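Long-range contact in putative hydrolase (Chromobacterium violaceum, PDB 3MCW), which belongs to the isochorismatase family and probably acts as a hydrolase, though its substrate is not established: residues Val121-Ser126 and Cys148-Lys153. Sequence-based numbering, arbitrary orientation. Where two conformers were deposited one is given.
Sequences VSTSNS and CFTFDK. With EDO (1,2-ethanediol), chain I; EDO (1,2-ethanediol), chain J.
Val121-Ser126 and Cys148-Lys153 meet with their touching parts 65° apart, and Thr123 N donates to Phe149 O over 2.9 Å, joining the start of helix 123-136 to the end of strand 140-149. The same oxygen receives a CA-H...O contact from Ser122, whose CA lies 3.1 Å from Phe149 O. Beside this backbone link, Val121 and Phe149 run side by side: in the conformer given, Val121 CG2 lies over one face of the Phe149 ring, a CH-pi contact 3.7 Å from its centroid, while Arg32 supplies a cation-pi partner to that ring. Farther along, Ser124 OG and Thr150 OG1 share a hydrogen bond of 2.8 Å, beside Val166 of helix 163-174. Thr150 OG1 reaches this hydroxyl because it is turned anti to its own backbone N (chi1 -166°). Thr123 OG1 lies 3.5 Å from Cys148 CB and is hydrogen-bonded to His167. Ser122, the N-cap, weakly accepts from Asn125 N through OG. Asn125 ND2 also binds Glu177 of the second subunit. Within this beta-alpha-beta crossover, the cis peptide before Ser122 leads into the helix start carrying Ser126, whose OG bonds to Lys93 and weakly to Asp19, consistent with the Asp-Lys-Cys site of isochorismatase-family hydrolases, with serine probably replacing cysteine.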
# COMPACT_ATOMS: atom_id res chain seq x y z
N VAL A 121 -6.62 -12.68 -0.67
CA VAL A 121 -5.32 -13.02 -1.22
C VAL A 121 -4.91 -11.96 -2.24
O VAL A 121 -5.77 -11.43 -2.99
CB VAL A 121 -5.37 -14.44 -1.85
CG1 VAL A 121 -6.45 -14.49 -2.97
CG2 VAL A 121 -4.01 -14.90 -2.35
N SER A 122 -3.63 -11.59 -2.34
CA SER A 122 -2.55 -11.99 -1.43
C SER A 122 -2.35 -10.94 -0.36
O SER A 122 -2.56 -9.74 -0.55
CB SER A 122 -1.26 -12.21 -2.16
OG SER A 122 -0.61 -11.00 -2.40
N THR A 123 -1.86 -11.40 0.79
CA THR A 123 -1.65 -10.50 1.93
C THR A 123 -0.89 -9.26 1.52
O THR A 123 -1.24 -8.15 1.92
CB THR A 123 -0.87 -11.21 3.04
OG1 THR A 123 -1.43 -12.50 3.25
CG2 THR A 123 -0.89 -10.39 4.33
N SER A 124 0.19 -9.45 0.76
CA SER A 124 1.16 -8.43 0.47
C SER A 124 0.90 -7.66 -0.82
O SER A 124 1.58 -6.68 -1.08
CB SER A 124 2.54 -9.09 0.43
OG SER A 124 2.51 -10.22 -0.44
N ASN A 125 -0.06 -8.10 -1.64
CA ASN A 125 -0.35 -7.46 -2.91
C ASN A 125 -1.74 -6.80 -2.83
O ASN A 125 -1.85 -5.71 -2.26
CB ASN A 125 -0.09 -8.38 -4.09
CG ASN A 125 -0.05 -7.60 -5.39
OD1 ASN A 125 0.08 -6.37 -5.39
ND2 ASN A 125 -0.10 -8.29 -6.48
N SER A 126 -2.80 -7.43 -3.34
CA SER A 126 -4.09 -6.76 -3.36
C SER A 126 -4.70 -6.52 -2.00
O SER A 126 -5.40 -5.52 -1.80
CB SER A 126 -5.06 -7.50 -4.27
OG SER A 126 -4.69 -7.35 -5.64
N CYS A 148 -6.02 -14.80 5.31
CA CYS A 148 -5.23 -14.27 4.23
C CYS A 148 -4.06 -15.20 3.95
O CYS A 148 -3.59 -15.92 4.84
CB CYS A 148 -4.64 -12.89 4.59
SG CYS A 148 -5.87 -11.61 4.87
N PHE A 149 -3.56 -15.18 2.73
CA PHE A 149 -2.32 -15.88 2.43
C PHE A 149 -1.57 -15.13 1.34
O PHE A 149 -2.15 -14.29 0.62
CB PHE A 149 -2.55 -17.37 2.07
CG PHE A 149 -3.20 -17.66 0.76
CD1 PHE A 149 -4.57 -17.77 0.66
CD2 PHE A 149 -2.44 -17.96 -0.34
CE1 PHE A 149 -5.17 -18.16 -0.50
CE2 PHE A 149 -3.02 -18.35 -1.53
CZ PHE A 149 -4.38 -18.46 -1.60
N THR A 150 -0.29 -15.46 1.20
CA THR A 150 0.56 -14.90 0.19
C THR A 150 1.57 -15.97 -0.26
O THR A 150 1.39 -17.15 0.07
CB THR A 150 1.19 -13.58 0.65
OG1 THR A 150 1.75 -12.92 -0.49
CG2 THR A 150 2.21 -13.79 1.78
N PHE A 151 2.57 -15.53 -1.02
CA PHE A 151 3.48 -16.40 -1.73
C PHE A 151 4.91 -16.05 -1.39
O PHE A 151 5.26 -14.92 -1.04
CB PHE A 151 3.27 -16.29 -3.24
CG PHE A 151 1.87 -16.58 -3.65
CD1 PHE A 151 1.41 -17.89 -3.78
CD2 PHE A 151 0.95 -15.56 -3.83
CE1 PHE A 151 0.12 -18.17 -4.08
CE2 PHE A 151 -0.36 -15.85 -4.17
CZ PHE A 151 -0.76 -17.17 -4.30
N ASP A 152 5.80 -17.03 -1.55
CA ASP A 152 7.25 -16.79 -1.43
C ASP A 152 7.65 -15.66 -2.38
O ASP A 152 7.09 -15.50 -3.47
CB ASP A 152 8.05 -18.04 -1.86
CG ASP A 152 7.93 -19.23 -0.93
OD1 ASP A 152 7.13 -19.23 0.02
OD2 ASP A 152 8.68 -20.20 -1.18
N LYS A 153 8.65 -14.89 -1.99
CA LYS A 153 9.19 -13.87 -2.89
C LYS A 153 10.62 -13.56 -2.50
O LYS A 153 10.98 -13.50 -1.34
CB LYS A 153 8.34 -12.58 -2.93
CG LYS A 153 8.72 -11.63 -4.10
CD LYS A 153 7.91 -10.37 -4.19
CE LYS A 153 6.56 -10.60 -4.82
NZ LYS A 153 6.63 -11.26 -6.17
C1 EDO I . -1.89 -13.36 -6.41
O1 EDO I . -2.33 -13.33 -7.77
C2 EDO I . -0.56 -12.66 -6.30
O2 EDO I . -0.73 -11.30 -5.98
C1 EDO J . 12.01 -20.14 2.03
O1 EDO J . 12.90 -19.03 2.18
C2 EDO J . 11.05 -20.13 0.83
O2 EDO J . 11.46 -19.47 -0.38